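Local atomic coordinates of peroxisomal fatty acid beta-oxidation multifunctional protein MFP2 (Arabidopsis thaliana, PDB entry 2WTB), a protein that hydrates long-chain enoyl-CoA and oxidises 3-hydroxyacyl-CoA with NAD in the peroxisomal beta-oxidation of fatty acids during seed germination. Residues V308-K313 with A470-D475; D391-I396 with P418-L423. All coordinates share one frame; numbering follows the deposited sequence.

Contact 1 of 2, residues V308-K313 with A470-D475; sequences VPRKIK and AQVIVD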
ATOM      1  N   VAL A 308      10.528  20.983 -10.796  1.00 52.63           N
ATOM      2  CA  VAL A 308      10.484  20.834  -9.353  1.00 49.49           C
ATOM      3  C   VAL A 308       9.119  21.289  -8.859  1.00 54.76           C
ATOM      4  O   VAL A 308       8.574  22.276  -9.351  1.00 57.48           O
ATOM      5  CB  VAL A 308      11.597  21.664  -8.673  1.00 59.25           C
ATOM      6  CG1 VAL A 308      11.328  21.817  -7.184  1.00 65.19           C
ATOM      7  CG2 VAL A 308      12.962  21.032  -8.917  1.00 49.51           C
ATOM      8  N   PRO A 309       8.551  20.560  -7.890  1.00 58.25           N
ATOM      9  CA  PRO A 309       7.218  20.901  -7.388  1.00 54.79           C
ATOM     10  C   PRO A 309       7.182  22.306  -6.798  1.00 53.13           C
ATOM     11  O   PRO A 309       8.098  22.691  -6.073  1.00 39.97           O
ATOM     12  CB  PRO A 309       6.988  19.867  -6.281  1.00 57.32           C
ATOM     13  CG  PRO A 309       7.916  18.746  -6.597  1.00 58.18           C
ATOM     14  CD  PRO A 309       9.116  19.380  -7.215  1.00 54.08           C
ATOM     15  N   ARG A 310       6.135  23.060  -7.117  1.00 47.62           N
ATOM     16  CA  ARG A 310       5.910  24.357  -6.495  1.00 51.28           C
ATOM     17  C   ARG A 310       5.329  24.175  -5.099  1.00 63.95           C
ATOM     18  O   ARG A 310       4.714  23.150  -4.798  1.00 68.28           O
ATOM     19  CB  ARG A 310       4.961  25.207  -7.345  1.00 54.41           C
ATOM     20  CG  ARG A 310       5.589  25.778  -8.605  1.00 61.86           C
ATOM     21  CD  ARG A 310       4.596  26.625  -9.386  1.00 74.59           C
ATOM     22  NE  ARG A 310       3.617  25.813 -10.103  1.00 87.18           N
ATOM     23  CZ  ARG A 310       2.612  26.308 -10.819  1.00 90.72           C
ATOM     24  NH1 ARG A 310       2.444  27.621 -10.915  1.00 90.29           N
ATOM     25  NH2 ARG A 310       1.772  25.491 -11.439  1.00 86.52           N
ATOM     26  N   LYS A 311       5.526  25.169  -4.242  1.00 73.19           N
ATOM     27  CA  LYS A 311       4.956  25.123  -2.905  1.00 79.93           C
ATOM     28  C   LYS A 311       3.525  25.652  -2.925  1.00 72.54           C
ATOM     29  O   LYS A 311       3.287  26.826  -3.206  1.00 68.79           O
ATOM     30  CB  LYS A 311       5.811  25.922  -1.920  1.00 88.62           C
ATOM     31  CG  LYS A 311       5.380  25.782  -0.468  1.00 95.63           C
ATOM     32  CD  LYS A 311       5.478  24.338  -0.002  1.00105.06           C
ATOM     33  CE  LYS A 311       4.968  24.175   1.422  1.00112.55           C
ATOM     34  NZ  LYS A 311       3.521  24.508   1.545  1.00113.61           N
ATOM     35  N   ILE A 312       2.574  24.769  -2.640  1.00 69.04           N
ATOM     36  CA  ILE A 312       1.169  25.150  -2.552  1.00 69.31           C
ATOM     37  C   ILE A 312       0.826  25.548  -1.117  1.00 66.31           C
ATOM     38  O   ILE A 312       0.855  24.719  -0.207  1.00 71.50           O
ATOM     39  CB  ILE A 312       0.249  24.007  -3.028  1.00 66.89           C
ATOM     40  CG1 ILE A 312       0.427  23.784  -4.530  1.00 58.61           C
ATOM     41  CG2 ILE A 312      -1.209  24.309  -2.700  1.00 60.24           C
ATOM     42  CD1 ILE A 312      -0.454  22.696  -5.090  1.00 62.70           C
ATOM     43  N   LYS A 313       0.504  26.823  -0.922  1.00 64.19           N
ATOM     44  CA  LYS A 313       0.319  27.364   0.420  1.00 73.81           C
ATOM     45  C   LYS A 313      -1.147  27.551   0.800  1.00 76.32           C
ATOM     46  O   LYS A 313      -1.467  27.768   1.969  1.00 82.84           O
ATOM     47  CB  LYS A 313       1.076  28.685   0.568  1.00 73.22           C
ATOM     48  CG  LYS A 313       2.585  28.554   0.429  1.00 77.78           C
ATOM     49  CD  LYS A 313       3.284  29.853   0.803  1.00 92.35           C
ATOM     50  CE  LYS A 313       4.795  29.678   0.880  1.00 95.17           C
ATOM     51  NZ  LYS A 313       5.404  29.428  -0.456  1.00 93.26           N
ATOM     52  N   ALA A 470       3.183  19.894 -17.878  1.00 43.52           N
ATOM     53  CA  ALA A 470       3.984  19.001 -17.054  1.00 40.90           C
ATOM     54  C   ALA A 470       4.173  19.552 -15.646  1.00 48.03           C
ATOM     55  O   ALA A 470       4.122  18.805 -14.667  1.00 46.51           O
ATOM     56  CB  ALA A 470       5.331  18.745 -17.705  1.00 33.61           C
ATOM     57  N   GLN A 471       4.389  20.859 -15.547  1.00 46.74           N
ATOM     58  CA  GLN A 471       4.659  21.491 -14.259  1.00 50.57           C
ATOM     59  C   GLN A 471       3.480  21.373 -13.297  1.00 46.26           C
ATOM     60  O   GLN A 471       3.670  21.267 -12.087  1.00 50.97           O
ATOM     61  CB  GLN A 471       5.048  22.960 -14.443  1.00 45.06           C
ATOM     62  CG  GLN A 471       5.196  23.733 -13.141  1.00 35.04           C
ATOM     63  CD  GLN A 471       6.393  23.291 -12.327  1.00 47.10           C
ATOM     64  OE1 GLN A 471       7.520  23.243 -12.827  1.00 49.64           O
ATOM     65  NE2 GLN A 471       6.160  22.974 -11.060  1.00 47.63           N
ATOM     66  N   VAL A 472       2.265  21.394 -13.835  1.00 43.01           N
ATOM     67  CA  VAL A 472       1.073  21.225 -13.010  1.00 48.24           C
ATOM     68  C   VAL A 472       0.974  19.786 -12.503  1.00 62.28           C
ATOM     69  O   VAL A 472       0.606  19.543 -11.351  1.00 63.13           O
ATOM     70  CB  VAL A 472      -0.213  21.610 -13.769  1.00 44.32           C
ATOM     71  CG1 VAL A 472      -1.448  21.233 -12.961  1.00 50.82           C
ATOM     72  CG2 VAL A 472      -0.219  23.097 -14.074  1.00 46.15           C
ATOM     73  N   ILE A 473       1.312  18.836 -13.368  1.00 51.63           N
ATOM     74  CA  ILE A 473       1.303  17.426 -12.995  1.00 43.30           C
ATOM     75  C   ILE A 473       2.346  17.149 -11.918  1.00 46.34           C
ATOM     76  O   ILE A 473       2.062  16.483 -10.925  1.00 44.39           O
ATOM     77  CB  ILE A 473       1.564  16.525 -14.212  1.00 39.61           C
ATOM     78  CG1 ILE A 473       0.373  16.575 -15.171  1.00 34.21           C
ATOM     79  CG2 ILE A 473       1.830  15.101 -13.769  1.00 38.18           C
ATOM     80  CD1 ILE A 473       0.618  15.874 -16.486  1.00 33.41           C
ATOM     81  N   VAL A 474       3.552  17.668 -12.119  1.00 45.29           N
ATOM     82  CA  VAL A 474       4.615  17.538 -11.131  1.00 35.52           C
ATOM     83  C   VAL A 474       4.182  18.138  -9.795  1.00 50.61           C
ATOM     84  O   VAL A 474       4.525  17.619  -8.732  1.00 59.01           O
ATOM     85  CB  VAL A 474       5.916  18.213 -11.617  1.00 35.22           C
ATOM     86  CG1 VAL A 474       6.829  18.547 -10.443  1.00 29.93           C
ATOM     87  CG2 VAL A 474       6.625  17.328 -12.634  1.00 31.83           C
ATOM     88  N   ASP A 475       3.422  19.226  -9.856  1.00 44.29           N
ATOM     89  CA  ASP A 475       2.908  19.863  -8.649  1.00 50.36           C
ATOM     90  C   ASP A 475       1.938  18.946  -7.917  1.00 55.88           C
ATOM     91  O   ASP A 475       2.121  18.638  -6.741  1.00 62.05           O
ATOM     92  CB  ASP A 475       2.214  21.183  -8.992  1.00 62.04           C
ATOM     93  CG  ASP A 475       3.194  22.281  -9.357  1.00 86.49           C
ATOM     94  OD1 ASP A 475       4.378  22.177  -8.973  1.00 92.73           O
ATOM     95  OD2 ASP A 475       2.781  23.250 -10.027  1.00 96.12           O
TER

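Contact 2 of 2, residues D391-I396 with P418-L423; sequences DVDMVI and PQHCIL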
ATOM      1  N   ASP A 391      -5.806  34.503  -3.556  1.00 84.47           N
ATOM      2  CA  ASP A 391      -4.604  34.074  -2.858  1.00 89.07           C
ATOM      3  C   ASP A 391      -4.377  32.570  -2.989  1.00 84.56           C
ATOM      4  O   ASP A 391      -3.361  32.046  -2.532  1.00 84.57           O
ATOM      5  CB  ASP A 391      -4.705  34.462  -1.380  1.00105.19           C
ATOM      6  CG  ASP A 391      -3.374  34.390  -0.663  1.00124.14           C
ATOM      7  OD1 ASP A 391      -2.327  34.492  -1.337  1.00133.63           O
ATOM      8  OD2 ASP A 391      -3.374  34.236   0.577  1.00128.40           O
ATOM      9  N   VAL A 392      -5.322  31.881  -3.621  1.00 81.10           N
ATOM     10  CA  VAL A 392      -5.286  30.421  -3.693  1.00 74.82           C
ATOM     11  C   VAL A 392      -4.279  29.903  -4.718  1.00 66.98           C
ATOM     12  O   VAL A 392      -4.183  30.424  -5.828  1.00 67.77           O
ATOM     13  CB  VAL A 392      -6.676  29.838  -4.010  1.00 79.99           C
ATOM     14  CG1 VAL A 392      -6.657  28.327  -3.864  1.00 83.51           C
ATOM     15  CG2 VAL A 392      -7.723  30.444  -3.095  1.00 80.03           C
ATOM     16  N   ASP A 393      -3.539  28.866  -4.334  1.00 65.48           N
ATOM     17  CA  ASP A 393      -2.518  28.275  -5.196  1.00 69.27           C
ATOM     18  C   ASP A 393      -3.042  27.073  -5.978  1.00 63.65           C
ATOM     19  O   ASP A 393      -2.448  26.668  -6.977  1.00 62.62           O
ATOM     20  CB  ASP A 393      -1.294  27.868  -4.373  1.00 79.17           C
ATOM     21  CG  ASP A 393      -0.551  29.062  -3.805  1.00 95.19           C
ATOM     22  OD1 ASP A 393      -0.776  30.190  -4.294  1.00 94.53           O
ATOM     23  OD2 ASP A 393       0.260  28.873  -2.874  1.00101.49           O
ATOM     24  N   MET A 394      -4.153  26.504  -5.517  1.00 63.85           N
ATOM     25  CA  MET A 394      -4.778  25.373  -6.195  1.00 60.79           C
ATOM     26  C   MET A 394      -6.252  25.226  -5.843  1.00 62.35           C
ATOM     27  O   MET A 394      -6.633  25.308  -4.677  1.00 68.47           O
ATOM     28  CB  MET A 394      -4.057  24.067  -5.869  1.00 61.05           C
ATOM     29  CG  MET A 394      -4.793  22.845  -6.390  1.00 60.21           C
ATOM     30  SD  MET A 394      -4.028  21.286  -5.930  1.00 66.22           S
ATOM     31  CE  MET A 394      -5.153  20.138  -6.718  1.00226.40           C
ATOM     32  N   VAL A 395      -7.073  24.990  -6.860  1.00 57.28           N
ATOM     33  CA  VAL A 395      -8.503  24.806  -6.666  1.00 53.18           C
ATOM     34  C   VAL A 395      -8.933  23.404  -7.078  1.00 63.28           C
ATOM     35  O   VAL A 395      -8.484  22.880  -8.100  1.00 60.80           O
ATOM     36  CB  VAL A 395      -9.315  25.822  -7.486  1.00 63.93           C
ATOM     37  CG1 VAL A 395     -10.803  25.509  -7.394  1.00 70.77           C
ATOM     38  CG2 VAL A 395      -9.028  27.237  -7.017  1.00 64.93           C
ATOM     39  N   ILE A 396      -9.801  22.798  -6.273  1.00 57.37           N
ATOM     40  CA  ILE A 396     -10.388  21.509  -6.606  1.00 53.05           C
ATOM     41  C   ILE A 396     -11.906  21.613  -6.574  1.00 59.07           C
ATOM     42  O   ILE A 396     -12.500  21.861  -5.525  1.00 63.97           O
ATOM     43  CB  ILE A 396      -9.940  20.406  -5.631  1.00 58.54           C
ATOM     44  CG1 ILE A 396      -8.414  20.302  -5.599  1.00 48.84           C
ATOM     45  CG2 ILE A 396     -10.564  19.070  -6.015  1.00 60.63           C
ATOM     46  CD1 ILE A 396      -7.894  19.216  -4.673  1.00 38.66           C
ATOM     47  N   PRO A 418      -5.496  33.583  -9.204  1.00 65.35           N
ATOM     48  CA  PRO A 418      -4.182  33.996  -9.709  1.00 71.98           C
ATOM     49  C   PRO A 418      -3.827  33.229 -10.981  1.00 75.98           C
ATOM     50  O   PRO A 418      -4.350  32.134 -11.200  1.00 69.63           O
ATOM     51  CB  PRO A 418      -3.231  33.601  -8.575  1.00 68.25           C
ATOM     52  CG  PRO A 418      -4.093  33.526  -7.357  1.00 63.49           C
ATOM     53  CD  PRO A 418      -5.418  33.037  -7.839  1.00 56.35           C
ATOM     54  N   GLN A 419      -2.946  33.796 -11.799  1.00 75.46           N
ATOM     55  CA  GLN A 419      -2.620  33.217 -13.101  1.00 81.72           C
ATOM     56  C   GLN A 419      -1.878  31.886 -13.000  1.00 68.85           C
ATOM     57  O   GLN A 419      -1.831  31.121 -13.964  1.00 64.34           O
ATOM     58  CB  GLN A 419      -1.801  34.209 -13.932  1.00101.86           C
ATOM     59  CG  GLN A 419      -2.345  35.628 -13.916  1.00120.05           C
ATOM     60  CD  GLN A 419      -3.815  35.696 -14.282  1.00128.63           C
ATOM     61  OE1 GLN A 419      -4.369  34.758 -14.856  1.00128.27           O
ATOM     62  NE2 GLN A 419      -4.456  36.813 -13.954  1.00130.90           N
ATOM     63  N   HIS A 420      -1.303  31.619 -11.834  1.00 59.75           N
ATOM     64  CA  HIS A 420      -0.511  30.414 -11.622  1.00 57.67           C
ATOM     65  C   HIS A 420      -1.338  29.310 -10.974  1.00 55.26           C
ATOM     66  O   HIS A 420      -0.921  28.152 -10.928  1.00 58.22           O
ATOM     67  CB  HIS A 420       0.685  30.732 -10.727  1.00 65.77           C
ATOM     68  CG  HIS A 420       0.307  31.075  -9.320  1.00 70.46           C
ATOM     69  ND1 HIS A 420      -0.097  32.339  -8.943  1.00 76.62           N
ATOM     70  CD2 HIS A 420       0.266  30.318  -8.198  1.00 68.44           C
ATOM     71  CE1 HIS A 420      -0.366  32.346  -7.651  1.00 72.89           C
ATOM     72  NE2 HIS A 420      -0.154  31.133  -7.174  1.00 73.73           N
ATOM     73  N   CYS A 421      -2.511  29.678 -10.470  1.00 59.57           N
ATOM     74  CA  CYS A 421      -3.350  28.757  -9.708  1.00 65.87           C
ATOM     75  C   CYS A 421      -3.777  27.539 -10.521  1.00 64.57           C
ATOM     76  O   CYS A 421      -4.203  27.665 -11.670  1.00 64.52           O
ATOM     77  CB  CYS A 421      -4.582  29.488  -9.178  1.00 58.09           C
ATOM     78  SG  CYS A 421      -5.618  28.493  -8.108  1.00 67.59           S
ATOM     79  N   ILE A 422      -3.662  26.360  -9.915  1.00 57.83           N
ATOM     80  CA  ILE A 422      -4.046  25.116 -10.577  1.00 56.71           C
ATOM     81  C   ILE A 422      -5.562  24.941 -10.593  1.00 56.52           C
ATOM     82  O   ILE A 422      -6.222  25.077  -9.563  1.00 57.70           O
ATOM     83  CB  ILE A 422      -3.389  23.896  -9.907  1.00 48.73           C
ATOM     84  CG1 ILE A 422      -1.872  23.944 -10.097  1.00 48.12           C
ATOM     85  CG2 ILE A 422      -3.956  22.606 -10.474  1.00 46.80           C
ATOM     86  CD1 ILE A 422      -1.126  22.876  -9.342  1.00 48.99           C
ATOM     87  N   LEU A 423      -6.108  24.650 -11.769  1.00 45.27           N
ATOM     88  CA  LEU A 423      -7.549  24.491 -11.932  1.00 51.13           C
ATOM     89  C   LEU A 423      -7.934  23.015 -12.006  1.00 55.90           C
ATOM     90  O   LEU A 423      -8.246  22.492 -13.076  1.00 55.11           O
ATOM     91  CB  LEU A 423      -8.034  25.239 -13.177  1.00 58.12           C
ATOM     92  CG  LEU A 423      -8.306  26.741 -13.028  1.00 67.86           C
ATOM     93  CD1 LEU A 423      -7.385  27.388 -12.002  1.00 63.50           C
ATOM     94  CD2 LEU A 423      -8.203  27.451 -14.374  1.00 60.33           C
TER

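Contact 1 of 2, residues V308-K313 with A470-D475
R310 and D475 form the polar centre of this contact, where the loop entering the dinucleotide-binding domain lies across the first turns of helix 470-482. The arginine approaches side-on: NE donates to D475 OD2 at 2.7 Å, and NH2 reaches the same oxygen at 2.8 Å, nearly along its C-O axis. Because both nitrogens share OD2, both bonds of the salt bridge are bent; the guanidinium and carboxylate planes stand 36° apart. A bend at chi3 (-75°), beyond an extended chi2, turns the NE and NH2 edge toward D475. The other oxygen, OD1, takes the backbone N of R310 in an almost straight bond of 2.7 Å, and Q471 NE2 at 2.9 Å comes to it from the opposite face of the carboxylate. Four N-H groups therefore grip one buried aspartate, which probably helps to keep it ionised. Q471 NE2 also donates to V308 O at 3.0 Å, its amide thus bridging loop and helix; its CG lies anti to the backbone N (chi1 174°), from where the chain bends toward the loop. An alanine in place of D475 would probably leave R310 N, NE and NH2 without their acceptor and the Q471 amide with one fewer, held by V308 O. Around this close-knit centre the contact thins toward solvent. P309 CG merely rests on V474 CG1 at 4.0 Å, and the exposed V308 points its CB away from the helix. Inward, V472 CG2 lies at the edge of the guanidinium group, and V472 rests on I422 of strand 422-425. Here the carboxylate of D475 ties the lead-in to strand 315-318, the first strand of the Rossmann-type NAD-binding domain, onto a helix packed against its sheet.

Contact 2 of 2, residues D391-I396 with P418-L423
A right-handed beta-alpha-beta crossover of the NAD-binding domain is closed here, with strands 394-397 and 422-425 lying parallel and helix 403-416 connecting them. Two backbone bonds set the register: I422 N donates to D393 O at 3.2 Å, and V395 N to I422 O at 2.8 Å, so that I422 bonds through both its N-H and its carbonyl. M394 and I422 share one face of the sheet, where M394 CG packs on I422 CB at 3.9 Å. From the other face V395 CG2 meets C421 SG at 3.8 Å. Before the strands begin, the P418-C421 type I turn brings H420 across to D393. Its NE2 donates to D393 OD1 at 3.1 Å, nearly straight and in the plane of the ring, but arrives 46° out of the carboxylate plane. The imidazole gets there because CG sits between the backbone N and the carbonyl carbon (chi1 68°). The second oxygen of D393 accepts from K313 N, which joins the aspartate to the chain leading into strand 315-318. P418 CG lies against V392 O at 3.5 Å. Apolar packing at the strand starts, with a polar link just before them, belongs here to the parallel sheet of a Rossmann-type fold.

Contact 2 belongs mostly to the core and contact 1 to its margin: contact 2 joins neighbouring strands of one sheet, while contact 1 fastens an entering loop to helix 470-482, which packs on that sheet. Their chemistry follows their place. Within the sheet, backbone bonds and apolar side chains do most of the work, whereas at the partly buried edge a charged pair and an amide replace regular pairing. The two meet where D475 CB packs on I422 CD1 at 3.8 Å, and again through the polar link that D393 makes to the lead-in segment. Along the chain, contact 2 is nested inside the loop that contact 1 closes.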